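Local coordinates for protein Non-ribosomal peptide synthetase (Streptomyces halstedii, PDB 3WV4) that belongs to the non-ribosomal peptide synthetases and carries the adenylate-forming (ANL) fold of the AMP-binding enzyme family, at residues Y113-R117 / R118-F122; S223-N226 / A227-Y231; M285-P289 / S290-M294; I390-T393 / G394-M398. All blocks are in the same frame, centred on the assembly; numbering follows the deposited sequence.

Contact 1. Residues Y113-R117 / R118-F122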
ATOM      1  N   TYR A 113       5.633   8.711  -6.723  1.00 27.86           N
ATOM      2  CA  TYR A 113       4.758   9.608  -7.485  1.00 28.50           C
ATOM      3  C   TYR A 113       5.388  10.125  -8.764  1.00 30.68           C
ATOM      4  O   TYR A 113       4.694  10.223  -9.813  1.00 28.65           O
ATOM      5  CB  TYR A 113       4.289  10.756  -6.622  1.00 28.63           C
ATOM      6  CG  TYR A 113       3.116  10.403  -5.695  1.00 29.00           C
ATOM      7  CD1 TYR A 113       1.932   9.833  -6.198  1.00 30.00           C
ATOM      8  CD2 TYR A 113       3.196  10.631  -4.339  1.00 28.11           C
ATOM      9  CE1 TYR A 113       0.880   9.480  -5.357  1.00 28.34           C
ATOM     10  CE2 TYR A 113       2.151  10.270  -3.502  1.00 27.80           C
ATOM     11  CZ  TYR A 113       0.995   9.704  -4.035  1.00 27.63           C
ATOM     12  OH  TYR A 113      -0.053   9.416  -3.223  1.00 29.71           O
ATOM     13  N   GLY A 114       6.696  10.433  -8.713  1.00 31.54           N
ATOM     14  CA  GLY A 114       7.362  10.988  -9.895  1.00 31.61           C
ATOM     15  C   GLY A 114       7.363   9.940 -10.989  1.00 31.80           C
ATOM     16  O   GLY A 114       7.218  10.259 -12.185  1.00 31.46           O
ATOM     17  N   ALA A 115       7.516   8.670 -10.590  1.00 31.11           N
ATOM     18  CA  ALA A 115       7.448   7.581 -11.565  1.00 31.22           C
ATOM     19  C   ALA A 115       6.069   7.386 -12.142  1.00 33.78           C
ATOM     20  O   ALA A 115       5.906   7.160 -13.356  1.00 37.65           O
ATOM     21  CB  ALA A 115       7.910   6.316 -10.952  1.00 32.98           C
ATOM     22  N   CYS A 116       5.059   7.481 -11.310  1.00 32.72           N
ATOM     23  CA  CYS A 116       3.686   7.365 -11.816  1.00 32.80           C
ATOM     24  C   CYS A 116       3.356   8.451 -12.881  1.00 34.38           C
ATOM     25  O   CYS A 116       2.685   8.147 -13.912  1.00 31.41           O
ATOM     26  CB  CYS A 116       2.704   7.464 -10.653  1.00 32.30           C
ATOM     27  SG  CYS A 116       2.599   5.941  -9.677  1.00 37.83           S
ATOM     28  N   ARG A 117       3.820   9.691 -12.614  1.00 32.27           N
ATOM     29  CA  ARG A 117       3.567  10.857 -13.475  1.00 34.11           C
ATOM     30  C   ARG A 117       4.207  10.696 -14.851  1.00 36.56           C
ATOM     31  O   ARG A 117       3.921  11.494 -15.746  1.00 38.89           O
ATOM     32  CB  ARG A 117       4.165  12.123 -12.881  1.00 31.96           C
ATOM     33  CG  ARG A 117       3.453  12.684 -11.684  1.00 32.53           C
ATOM     34  CD  ARG A 117       4.184  13.914 -11.151  1.00 30.93           C
ATOM     35  NE  ARG A 117       3.854  15.060 -11.994  1.00 34.12           N
ATOM     36  CZ  ARG A 117       4.652  15.616 -12.902  1.00 33.44           C
ATOM     37  NH1 ARG A 117       5.916  15.186 -13.118  1.00 30.85           N
ATOM     38  NH2 ARG A 117       4.171  16.651 -13.592  1.00 34.53           N
ATOM     39  N   ARG A 118       5.113   9.731 -14.990  1.00 35.79           N
ATOM     40  CA  ARG A 118       5.729   9.416 -16.269  1.00 38.13           C
ATOM     41  C   ARG A 118       5.312   8.089 -16.819  1.00 38.72           C
ATOM     42  O   ARG A 118       5.919   7.599 -17.758  1.00 40.53           O
ATOM     43  CB  ARG A 118       7.274   9.506 -16.162  1.00 38.36           C
ATOM     44  CG  ARG A 118       7.737  10.939 -15.947  1.00 41.60           C
ATOM     45  CD  ARG A 118       7.430  11.790 -17.189  1.00 44.31           C
ATOM     46  NE  ARG A 118       7.755  13.219 -17.043  1.00 45.48           N
ATOM     47  CZ  ARG A 118       6.878  14.187 -16.796  1.00 45.05           C
ATOM     48  NH1 ARG A 118       5.591  13.927 -16.584  1.00 50.31           N
ATOM     49  NH2 ARG A 118       7.305  15.433 -16.707  1.00 46.26           N
ATOM     50  N   GLY A 119       4.308   7.465 -16.221  1.00 39.70           N
ATOM     51  CA  GLY A 119       3.938   6.097 -16.609  1.00 39.16           C
ATOM     52  C   GLY A 119       5.014   5.080 -16.375  1.00 38.72           C
ATOM     53  O   GLY A 119       4.982   3.990 -16.946  1.00 41.58           O
ATOM     54  N   VAL A 120       5.980   5.399 -15.533  1.00 37.65           N
ATOM     55  CA  VAL A 120       7.056   4.438 -15.202  1.00 35.59           C
ATOM     56  C   VAL A 120       6.538   3.557 -14.057  1.00 36.05           C
ATOM     57  O   VAL A 120       5.765   3.990 -13.176  1.00 35.71           O
ATOM     58  CB  VAL A 120       8.343   5.227 -14.820  1.00 36.43           C
ATOM     59  CG1 VAL A 120       9.436   4.385 -14.177  1.00 36.78           C
ATOM     60  CG2 VAL A 120       8.875   5.898 -16.050  1.00 37.16           C
ATOM     61  N   VAL A 121       6.973   2.315 -14.068  1.00 36.69           N
ATOM     62  CA  VAL A 121       6.517   1.330 -13.128  1.00 36.01           C
ATOM     63  C   VAL A 121       7.433   1.184 -11.928  1.00 34.20           C
ATOM     64  O   VAL A 121       8.583   0.791 -12.065  1.00 38.12           O
ATOM     65  CB  VAL A 121       6.346  -0.037 -13.813  1.00 38.96           C
ATOM     66  CG1 VAL A 121       5.657  -1.001 -12.852  1.00 38.65           C
ATOM     67  CG2 VAL A 121       5.511   0.138 -15.070  1.00 38.87           C
ATOM     68  N   PHE A 122       6.865   1.420 -10.753  1.00 32.22           N
ATOM     69  CA  PHE A 122       7.526   1.363  -9.469  1.00 32.21           C
ATOM     70  C   PHE A 122       7.532  -0.077  -8.965  1.00 33.48           C
ATOM     71  O   PHE A 122       6.457  -0.710  -8.868  1.00 34.59           O
ATOM     72  CB  PHE A 122       6.696   2.224  -8.539  1.00 31.56           C
ATOM     73  CG  PHE A 122       7.279   2.452  -7.172  1.00 32.01           C
ATOM     74  CD1 PHE A 122       8.422   3.220  -7.004  1.00 30.34           C
ATOM     75  CD2 PHE A 122       6.623   1.980  -6.032  1.00 32.29           C
ATOM     76  CE1 PHE A 122       8.920   3.488  -5.749  1.00 28.97           C
ATOM     77  CE2 PHE A 122       7.132   2.218  -4.762  1.00 31.56           C
ATOM     78  CZ  PHE A 122       8.302   2.977  -4.629  1.00 32.36           C
TER
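Arg117 and Arg118 send their side chains out side by side in the same direction, with the guanidinium planes turned 48° apart. NH1 of Arg117 lies over one face of the Arg118 guanidinium, 3.7 Å from Arg118 NH1. Two like charges so near would probably be unfavourable on their own, but backbone and carboxylate oxygens lie around both: Arg117 NH1 bonds to Gly184 O, while Arg118 binds Glu186 O through NH2 and forms a salt bridge to Asp88 through NE. A bend at chi2 (-66°) folds the Arg118 chain back across the Arg117 peptide, and Arg118 NH1 donates to Arg117 O at 3.1 Å from above the carbonyl plane.

Beside them, CB of Ala115 meets CB of Val120 at 4.0 Å, an apolar contact alongside the polar end of the helix. Ala115 O takes two N-H groups from opposite faces of its plane, Arg118 N at 3.1 Å and Val120 N at 2.8 Å. Gly119 N reaches Cys116 O at 2.9 Å, and Gly119 has positive phi (62°). The bonds of Val120 N and Gly119 N define a Schellman motif with Gly119 as C-prime residue; it ends helix 106-116 and turns the chain into strand 121-124 of a beta-alpha-beta unit.

Contact 2. Residues S223-N226 / A227-Y231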
ATOM      1  N   SER A 223      -9.908   4.405  -2.996  1.00 23.36           N
ATOM      2  CA  SER A 223     -11.217   5.105  -2.781  1.00 23.01           C
ATOM      3  C   SER A 223     -12.205   4.175  -2.108  1.00 23.09           C
ATOM      4  O   SER A 223     -12.993   4.578  -1.269  1.00 24.34           O
ATOM      5  CB  SER A 223     -11.788   5.616  -4.122  1.00 21.52           C
ATOM      6  OG  SER A 223     -12.236   4.509  -4.939  1.00 24.22           O
ATOM      7  N   SER A 224     -12.142   2.904  -2.425  1.00 23.71           N
ATOM      8  CA  SER A 224     -13.126   1.964  -1.824  1.00 25.11           C
ATOM      9  C   SER A 224     -12.839   1.637  -0.370  1.00 24.81           C
ATOM     10  O   SER A 224     -13.733   1.575   0.493  1.00 25.44           O
ATOM     11  CB  SER A 224     -13.185   0.680  -2.661  1.00 26.46           C
ATOM     12  OG  SER A 224     -14.077  -0.248  -2.116  1.00 26.96           O
ATOM     13  N   ILE A 225     -11.585   1.367  -0.075  1.00 24.78           N
ATOM     14  CA  ILE A 225     -11.178   1.164   1.314  1.00 22.69           C
ATOM     15  C   ILE A 225     -11.569   2.397   2.157  1.00 20.98           C
ATOM     16  O   ILE A 225     -12.112   2.325   3.283  1.00 19.27           O
ATOM     17  CB  ILE A 225      -9.630   0.937   1.369  1.00 22.17           C
ATOM     18  CG1 ILE A 225      -9.254  -0.436   0.835  1.00 23.23           C
ATOM     19  CG2 ILE A 225      -9.173   1.075   2.783  1.00 22.33           C
ATOM     20  CD1 ILE A 225      -7.801  -0.572   0.405  1.00 24.51           C
ATOM     21  N   ASN A 226     -11.283   3.556   1.601  1.00 22.44           N
ATOM     22  CA  ASN A 226     -11.513   4.793   2.327  1.00 22.99           C
ATOM     23  C   ASN A 226     -12.983   5.106   2.492  1.00 22.25           C
ATOM     24  O   ASN A 226     -13.365   5.644   3.531  1.00 21.97           O
ATOM     25  CB  ASN A 226     -10.854   6.018   1.732  1.00 24.23           C
ATOM     26  CG  ASN A 226     -10.781   7.117   2.769  1.00 24.33           C
ATOM     27  OD1 ASN A 226     -10.567   6.860   3.950  1.00 26.77           O
ATOM     28  ND2 ASN A 226     -11.113   8.278   2.385  1.00 27.86           N
ATOM     29  N   ALA A 227     -13.821   4.667   1.554  1.00 22.53           N
ATOM     30  CA  ALA A 227     -15.302   4.837   1.736  1.00 23.00           C
ATOM     31  C   ALA A 227     -15.745   4.082   2.982  1.00 24.52           C
ATOM     32  O   ALA A 227     -16.721   4.439   3.618  1.00 24.96           O
ATOM     33  CB  ALA A 227     -16.042   4.300   0.532  1.00 23.94           C
ATOM     34  N   VAL A 228     -15.070   2.984   3.322  1.00 23.67           N
ATOM     35  CA  VAL A 228     -15.424   2.241   4.555  1.00 22.99           C
ATOM     36  C   VAL A 228     -14.722   2.821   5.814  1.00 23.33           C
ATOM     37  O   VAL A 228     -15.329   2.989   6.834  1.00 24.56           O
ATOM     38  CB  VAL A 228     -15.142   0.716   4.486  1.00 21.60           C
ATOM     39  CG1 VAL A 228     -15.800   0.015   5.651  1.00 20.72           C
ATOM     40  CG2 VAL A 228     -15.638   0.089   3.230  1.00 23.14           C
ATOM     41  N   LEU A 229     -13.449   3.177   5.718  1.00 25.52           N
ATOM     42  CA  LEU A 229     -12.668   3.551   6.871  1.00 24.58           C
ATOM     43  C   LEU A 229     -12.755   5.021   7.213  1.00 24.25           C
ATOM     44  O   LEU A 229     -12.653   5.379   8.362  1.00 26.18           O
ATOM     45  CB  LEU A 229     -11.188   3.223   6.639  1.00 24.73           C
ATOM     46  CG  LEU A 229     -10.800   1.738   6.527  1.00 25.81           C
ATOM     47  CD1 LEU A 229      -9.269   1.535   6.421  1.00 23.95           C
ATOM     48  CD2 LEU A 229     -11.383   0.941   7.702  1.00 25.79           C
ATOM     49  N   GLY A 230     -12.901   5.874   6.215  1.00 24.22           N
ATOM     50  CA  GLY A 230     -13.227   7.306   6.445  1.00 23.56           C
ATOM     51  C   GLY A 230     -12.058   8.106   6.934  1.00 24.45           C
ATOM     52  O   GLY A 230     -12.194   8.835   7.895  1.00 25.94           O
ATOM     53  N   TYR A 231     -10.869   7.918   6.358  1.00 25.30           N
ATOM     54  CA  TYR A 231      -9.768   8.848   6.666  1.00 27.23           C
ATOM     55  C   TYR A 231     -10.215  10.226   6.188  1.00 29.06           C
ATOM     56  O   TYR A 231     -10.989  10.319   5.268  1.00 31.58           O
ATOM     57  CB  TYR A 231      -8.455   8.519   5.957  1.00 25.99           C
ATOM     58  CG  TYR A 231      -7.667   7.332   6.478  1.00 25.89           C
ATOM     59  CD1 TYR A 231      -8.137   6.044   6.269  1.00 27.25           C
ATOM     60  CD2 TYR A 231      -6.404   7.463   7.044  1.00 27.07           C
ATOM     61  CE1 TYR A 231      -7.423   4.941   6.635  1.00 27.16           C
ATOM     62  CE2 TYR A 231      -5.663   6.309   7.450  1.00 28.47           C
ATOM     63  CZ  TYR A 231      -6.177   5.046   7.214  1.00 27.57           C
ATOM     64  OH  TYR A 231      -5.521   3.811   7.624  1.00 28.43           O
TER
HETATM   65  O   HOH W   1     -12.843  10.948   3.711  1.00 41.86           O
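Asn226 and Tyr231 meet through a side-chain-to-backbone hydrogen bond. OD1 of Asn226 accepts from Tyr231 N at 2.6 Å, the donor lying in the amide's carbonyl plane on a lone pair. The Asn226 side chain gets there because CG stands anti to the backbone N (chi1 -162°), which carries the amide toward the C-terminal end of the helix. The same oxygen sits at the edge of the Tyr231 ring, near its plane, and the amide and ring planes are 54° apart. On the other branch, ND2 makes a weak bond to a water that donates to Tyr231 O at 2.5 Å, so both ends of the amide engage Tyr231, two residues past the end of the helix, one directly and the other only weakly, through the water.

Backbone bonds continue the helix up to this point. Leu229 N donates to Ile225 O in the plane of that carbonyl, and Gly230 N closes on Asn226 O at 2.7 Å. Gly230 breaks the helical conformation, with phi 75°; here helix 215-229 of the ANL fold stops, and the amide of Asn226 bridges the exit.

Apolar packing occupies another side of the helix. Ile225 and Leu229 run alongside each other from successive turns, with Ile225 CG2 against Leu229 CD1 at 3.7 Å. Leu229 CD1 also lies in the plane of the Tyr231 ring, at its edge. Both aliphatic side chains pack on Ile350 of strand 349-350, and Ile225 and Tyr231 both touch Ile254 of helix 246-258.

Contact 3. Residues M285-P289 / S290-M294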
ATOM      1  N   MET A 285      -3.826   4.312  12.962  1.00 29.06           N
ATOM      2  CA  MET A 285      -2.637   3.478  13.055  1.00 28.44           C
ATOM      3  C   MET A 285      -2.892   2.142  12.436  1.00 27.32           C
ATOM      4  O   MET A 285      -3.625   1.322  13.006  1.00 26.09           O
ATOM      5  CB  MET A 285      -2.250   3.252  14.507  1.00 28.78           C
ATOM      6  CG  MET A 285      -0.930   2.537  14.672  1.00 28.92           C
ATOM      7  SD  MET A 285      -0.415   2.262  16.380  1.00 33.13           S
ATOM      8  CE  MET A 285       1.140   1.449  15.985  1.00 32.47           C
ATOM      9  N   PRO A 286      -2.296   1.898  11.292  1.00 28.06           N
ATOM     10  CA  PRO A 286      -2.454   0.516  10.802  1.00 30.48           C
ATOM     11  C   PRO A 286      -1.588  -0.393  11.665  1.00 30.98           C
ATOM     12  O   PRO A 286      -0.504   0.024  12.088  1.00 33.35           O
ATOM     13  CB  PRO A 286      -1.967   0.589   9.334  1.00 30.60           C
ATOM     14  CG  PRO A 286      -1.200   1.867   9.236  1.00 31.24           C
ATOM     15  CD  PRO A 286      -1.751   2.806  10.271  1.00 29.53           C
ATOM     16  N   ILE A 287      -2.060  -1.596  11.941  1.00 29.25           N
ATOM     17  CA  ILE A 287      -1.305  -2.532  12.766  1.00 32.42           C
ATOM     18  C   ILE A 287      -1.332  -3.954  12.195  1.00 33.88           C
ATOM     19  O   ILE A 287      -2.099  -4.270  11.278  1.00 33.57           O
ATOM     20  CB  ILE A 287      -1.906  -2.638  14.199  1.00 34.52           C
ATOM     21  CG1 ILE A 287      -3.378  -3.055  14.103  1.00 35.95           C
ATOM     22  CG2 ILE A 287      -1.768  -1.324  14.947  1.00 34.45           C
ATOM     23  CD1 ILE A 287      -3.936  -3.573  15.406  1.00 37.37           C
ATOM     24  N   VAL A 288      -0.517  -4.790  12.829  1.00 37.46           N
ATOM     25  CA  VAL A 288      -0.424  -6.223  12.630  1.00 39.95           C
ATOM     26  C   VAL A 288      -0.398  -6.825  14.051  1.00 40.55           C
ATOM     27  O   VAL A 288      -0.045  -6.116  15.010  1.00 35.12           O
ATOM     28  CB  VAL A 288       0.886  -6.471  11.830  1.00 41.52           C
ATOM     29  CG1 VAL A 288       1.346  -7.906  11.870  1.00 50.49           C
ATOM     30  CG2 VAL A 288       0.736  -6.007  10.402  1.00 41.36           C
ATOM     31  N   PRO A 289      -0.843  -8.103  14.230  1.00 43.02           N
ATOM     32  CA  PRO A 289      -0.899  -8.631  15.605  1.00 41.82           C
ATOM     33  C   PRO A 289       0.346  -8.342  16.447  1.00 44.24           C
ATOM     34  O   PRO A 289       0.220  -7.926  17.624  1.00 42.82           O
ATOM     35  CB  PRO A 289      -1.098 -10.120  15.390  1.00 43.21           C
ATOM     36  CG  PRO A 289      -1.971 -10.157  14.167  1.00 45.96           C
ATOM     37  CD  PRO A 289      -1.428  -9.063  13.278  1.00 44.18           C
ATOM     38  N   SER A 290       1.521  -8.536  15.842  1.00 40.72           N
ATOM     39  CA  SER A 290       2.762  -8.404  16.575  1.00 42.51           C
ATOM     40  C   SER A 290       2.930  -6.961  17.059  1.00 38.24           C
ATOM     41  O   SER A 290       3.156  -6.745  18.236  1.00 39.79           O
ATOM     42  CB  SER A 290       3.962  -8.924  15.792  1.00 41.51           C
ATOM     43  OG  SER A 290       4.314  -8.001  14.769  1.00 45.88           O
ATOM     44  N   LEU A 291       2.732  -5.984  16.187  1.00 37.09           N
ATOM     45  CA  LEU A 291       2.728  -4.578  16.610  1.00 39.81           C
ATOM     46  C   LEU A 291       1.643  -4.210  17.650  1.00 39.72           C
ATOM     47  O   LEU A 291       1.878  -3.399  18.553  1.00 39.61           O
ATOM     48  CB  LEU A 291       2.586  -3.666  15.391  1.00 40.65           C
ATOM     49  CG  LEU A 291       2.764  -2.165  15.606  1.00 43.14           C
ATOM     50  CD1 LEU A 291       4.034  -1.854  16.366  1.00 43.79           C
ATOM     51  CD2 LEU A 291       2.763  -1.420  14.261  1.00 44.04           C
ATOM     52  N   ALA A 292       0.450  -4.774  17.519  1.00 39.90           N
ATOM     53  CA  ALA A 292      -0.609  -4.496  18.511  1.00 40.56           C
ATOM     54  C   ALA A 292      -0.251  -4.978  19.963  1.00 44.77           C
ATOM     55  O   ALA A 292      -0.450  -4.229  20.933  1.00 43.21           O
ATOM     56  CB  ALA A 292      -1.892  -5.115  18.050  1.00 36.39           C
ATOM     57  N   SER A 293       0.252  -6.216  20.100  1.00 45.76           N
ATOM     58  CA  SER A 293       0.668  -6.771  21.406  1.00 48.27           C
ATOM     59  C   SER A 293       1.772  -5.934  22.023  1.00 47.99           C
ATOM     60  O   SER A 293       1.713  -5.603  23.193  1.00 53.55           O
ATOM     61  CB  SER A 293       1.232  -8.180  21.280  1.00 51.08           C
ATOM     62  OG  SER A 293       0.535  -8.898  20.316  1.00 55.37           O
ATOM     63  N   MET A 294       2.752  -5.572  21.229  1.00 43.87           N
ATOM     64  CA  MET A 294       3.820  -4.688  21.700  1.00 47.61           C
ATOM     65  C   MET A 294       3.222  -3.374  22.236  1.00 49.04           C
ATOM     66  O   MET A 294       3.634  -2.890  23.299  1.00 48.03           O
ATOM     67  CB  MET A 294       4.796  -4.388  20.573  1.00 49.96           C
ATOM     68  CG  MET A 294       6.170  -3.856  20.983  1.00 57.37           C
ATOM     69  SD  MET A 294       7.095  -3.019  19.640  1.00 70.35           S
ATOM     70  CE  MET A 294       6.833  -4.099  18.213  1.00 71.10           C
TER
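Val288 and Ala292 are joined by the first backbone bond of helix 289-300, with Val288 at the N-cap position. Residues 285-294 belong to a beta-alpha-beta unit in which this helix links strand 284-287 to strand 311-314. The short axes of strand 285-287 and helix 290-294 make an angle of 115°, evidence of a sharp change of course within a few residues.

Ser290, in the first turn, brings its OG to 4.1 Å from Val288 CG1, a loose contact. Leu291 turns back to the strand: with CG anti to the backbone N (chi1 -171°), its CD2 branch meets the CE end of the extended Met285 chain at 3.7 Å, and the two side chains cross obliquely. Met285 and Leu291 also rest on Leu277 and Leu273 of helix 273-280, respectively. Ala292 has its CB directed toward the strand, where it touches Ile287 CD1 at 3.7 Å; its N-H points nearly straight at Val288 O, 2.9 Å away.

Ser293 grips one carbonyl twice. Its N reaches Pro289 O at 3.0 Å with a nearly straight N-H...O line, while its OG donates to the same oxygen at 2.9 Å, standing 39° out of the carbonyl plane.

Contact 4. Residues I390-T393 / G394-M398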
ATOM      1  N   ILE A 390     -13.654 -18.715  -1.852  1.00 36.57           N
ATOM      2  CA  ILE A 390     -13.880 -17.259  -1.867  1.00 35.38           C
ATOM      3  C   ILE A 390     -13.388 -16.729  -3.195  1.00 35.25           C
ATOM      4  O   ILE A 390     -12.202 -16.870  -3.535  1.00 33.15           O
ATOM      5  CB  ILE A 390     -13.165 -16.580  -0.686  1.00 35.23           C
ATOM      6  CG1 ILE A 390     -13.836 -17.018   0.624  1.00 33.33           C
ATOM      7  CG2 ILE A 390     -13.210 -15.060  -0.803  1.00 36.51           C
ATOM      8  CD1 ILE A 390     -12.910 -16.861   1.799  1.00 35.61           C
ATOM      9  N   THR A 391     -14.298 -16.114  -3.935  1.00 32.31           N
ATOM     10  CA  THR A 391     -13.902 -15.522  -5.207  1.00 34.46           C
ATOM     11  C   THR A 391     -14.358 -14.076  -5.177  1.00 33.42           C
ATOM     12  O   THR A 391     -15.233 -13.732  -4.396  1.00 31.43           O
ATOM     13  CB  THR A 391     -14.417 -16.240  -6.470  1.00 36.07           C
ATOM     14  OG1 THR A 391     -15.801 -15.919  -6.704  1.00 39.99           O
ATOM     15  CG2 THR A 391     -14.225 -17.739  -6.342  1.00 35.65           C
ATOM     16  N   VAL A 392     -13.747 -13.262  -6.043  1.00 34.45           N
ATOM     17  CA  VAL A 392     -13.888 -11.827  -6.030  1.00 35.25           C
ATOM     18  C   VAL A 392     -13.960 -11.258  -7.436  1.00 35.47           C
ATOM     19  O   VAL A 392     -13.188 -11.639  -8.322  1.00 39.04           O
ATOM     20  CB  VAL A 392     -12.658 -11.219  -5.366  1.00 36.50           C
ATOM     21  CG1 VAL A 392     -12.692  -9.713  -5.434  1.00 33.91           C
ATOM     22  CG2 VAL A 392     -12.560 -11.710  -3.927  1.00 37.35           C
ATOM     23  N   THR A 393     -14.826 -10.293  -7.613  1.00 33.55           N
ATOM     24  CA  THR A 393     -14.951  -9.601  -8.874  1.00 35.68           C
ATOM     25  C   THR A 393     -15.020  -8.076  -8.652  1.00 33.30           C
ATOM     26  O   THR A 393     -15.645  -7.617  -7.727  1.00 32.57           O
ATOM     27  CB  THR A 393     -16.226 -10.156  -9.553  1.00 37.86           C
ATOM     28  OG1 THR A 393     -15.963 -11.510  -9.944  1.00 41.24           O
ATOM     29  CG2 THR A 393     -16.579  -9.361 -10.752  1.00 39.89           C
ATOM     30  N   GLY A 394     -14.384  -7.285  -9.496  1.00 33.10           N
ATOM     31  CA  GLY A 394     -14.562  -5.863  -9.403  1.00 32.46           C
ATOM     32  C   GLY A 394     -13.381  -5.052  -9.848  1.00 32.02           C
ATOM     33  O   GLY A 394     -12.372  -5.599 -10.314  1.00 31.56           O
ATOM     34  N   PRO A 395     -13.500  -3.739  -9.717  1.00 30.71           N
ATOM     35  CA  PRO A 395     -12.543  -2.823 -10.312  1.00 32.50           C
ATOM     36  C   PRO A 395     -11.242  -2.707  -9.543  1.00 32.52           C
ATOM     37  O   PRO A 395     -10.443  -1.851  -9.837  1.00 34.62           O
ATOM     38  CB  PRO A 395     -13.283  -1.466 -10.320  1.00 32.75           C
ATOM     39  CG  PRO A 395     -14.722  -1.793 -10.044  1.00 31.92           C
ATOM     40  CD  PRO A 395     -14.686  -3.038  -9.201  1.00 31.44           C
ATOM     41  N   HIS A 396     -11.055  -3.561  -8.554  1.00 32.63           N
ATOM     42  CA  HIS A 396      -9.829  -3.653  -7.740  1.00 29.79           C
ATOM     43  C   HIS A 396      -9.026  -4.893  -8.129  1.00 30.97           C
ATOM     44  O   HIS A 396      -7.870  -5.021  -7.726  1.00 25.87           O
ATOM     45  CB  HIS A 396     -10.162  -3.720  -6.257  1.00 27.79           C
ATOM     46  CG  HIS A 396     -11.044  -4.864  -5.864  1.00 28.39           C
ATOM     47  ND1 HIS A 396     -11.970  -5.461  -6.710  1.00 29.86           N
ATOM     48  CD2 HIS A 396     -11.197  -5.474  -4.670  1.00 28.75           C
ATOM     49  CE1 HIS A 396     -12.612  -6.411  -6.061  1.00 28.53           C
ATOM     50  NE2 HIS A 396     -12.169  -6.436  -4.819  1.00 29.65           N
ATOM     51  N   VAL A 397      -9.675  -5.838  -8.840  1.00 32.86           N
ATOM     52  CA  VAL A 397      -8.987  -7.055  -9.252  1.00 33.58           C
ATOM     53  C   VAL A 397      -7.869  -6.628 -10.172  1.00 33.96           C
ATOM     54  O   VAL A 397      -8.143  -6.020 -11.191  1.00 33.47           O
ATOM     55  CB  VAL A 397      -9.891  -7.997 -10.016  1.00 35.61           C
ATOM     56  CG1 VAL A 397      -9.008  -9.129 -10.608  1.00 35.47           C
ATOM     57  CG2 VAL A 397     -10.977  -8.544  -9.088  1.00 34.27           C
ATOM     58  N   MET A 398      -6.630  -6.937  -9.808  1.00 31.79           N
ATOM     59  CA  MET A 398      -5.457  -6.413 -10.494  1.00 33.65           C
ATOM     60  C   MET A 398      -5.255  -7.167 -11.796  1.00 34.60           C
ATOM     61  O   MET A 398      -6.027  -8.051 -12.110  1.00 38.37           O
ATOM     62  CB  MET A 398      -4.208  -6.533  -9.576  1.00 33.20           C
ATOM     63  CG  MET A 398      -4.296  -5.645  -8.327  1.00 32.05           C
ATOM     64  SD  MET A 398      -4.258  -3.869  -8.726  1.00 32.21           S
ATOM     65  CE  MET A 398      -4.939  -3.310  -7.137  1.00 33.42           C
TER
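The imidazole of His396 has Val392 CG1 beside it in an oblique approach, 3.4 Å from the ring's CE1 and equally near NE2, and the Val392 and His396 side chains cross at about a right angle. At the ring's edge, near its plane, lies Thr393 O, 3.7 Å from CE1; the carbonyl carbon of Thr393 and the nitrogen of Gly394 also lie at the edge, in the ring plane. CG of His396 stands between the backbone N and the carbonyl carbon (chi1 58°), a position that swings the ring back over the end of strand 388-393. Cys345, Thr370 and Ala221 and Phe220 of helix 215-229 also touch it.

Val397 completes the cluster, with CG2 4.2 Å from Val392 CG1 and 3.9 Å from Val392 O. The chain can fold back this way because a type I turn runs from Gly394 to Val397, closed by Val397 N to Gly394 O at 3.1 Å. Gly394 itself has phi 150°, a backbone conformation open to glycine because it carries no CB.

Across the two segments the geometry yields no hydrogen bond, so the pairing between them rests on van der Waals contact, a valine methyl against the imidazole and against a second valine, which is undirected and alone would not fix the ring's rotation.

In the fold
The four contacts come in series along the chain, from 1 to 4, all within the AMP-binding enzyme part of the protein. Contacts 1 and 3 lie farthest apart, centres about 31 Å from each other on opposite sides of the chain's centre, and each belongs to a beta-alpha-beta unit, in a different sheet: contact 1 in the four-stranded parallel sheet, contact 3 in the large mixed one. Contact 4 reaches that mixed sheet too, at strand 388-393, its centre about 27 Å from that of contact 3. Contact 2, on helix 215-229, comes within about 5 Å of contact 3 and 6 Å of contact 4 at the nearest atoms, and that helix also packs against the loop of contact 4, connecting parts of the fold well separated in sequence.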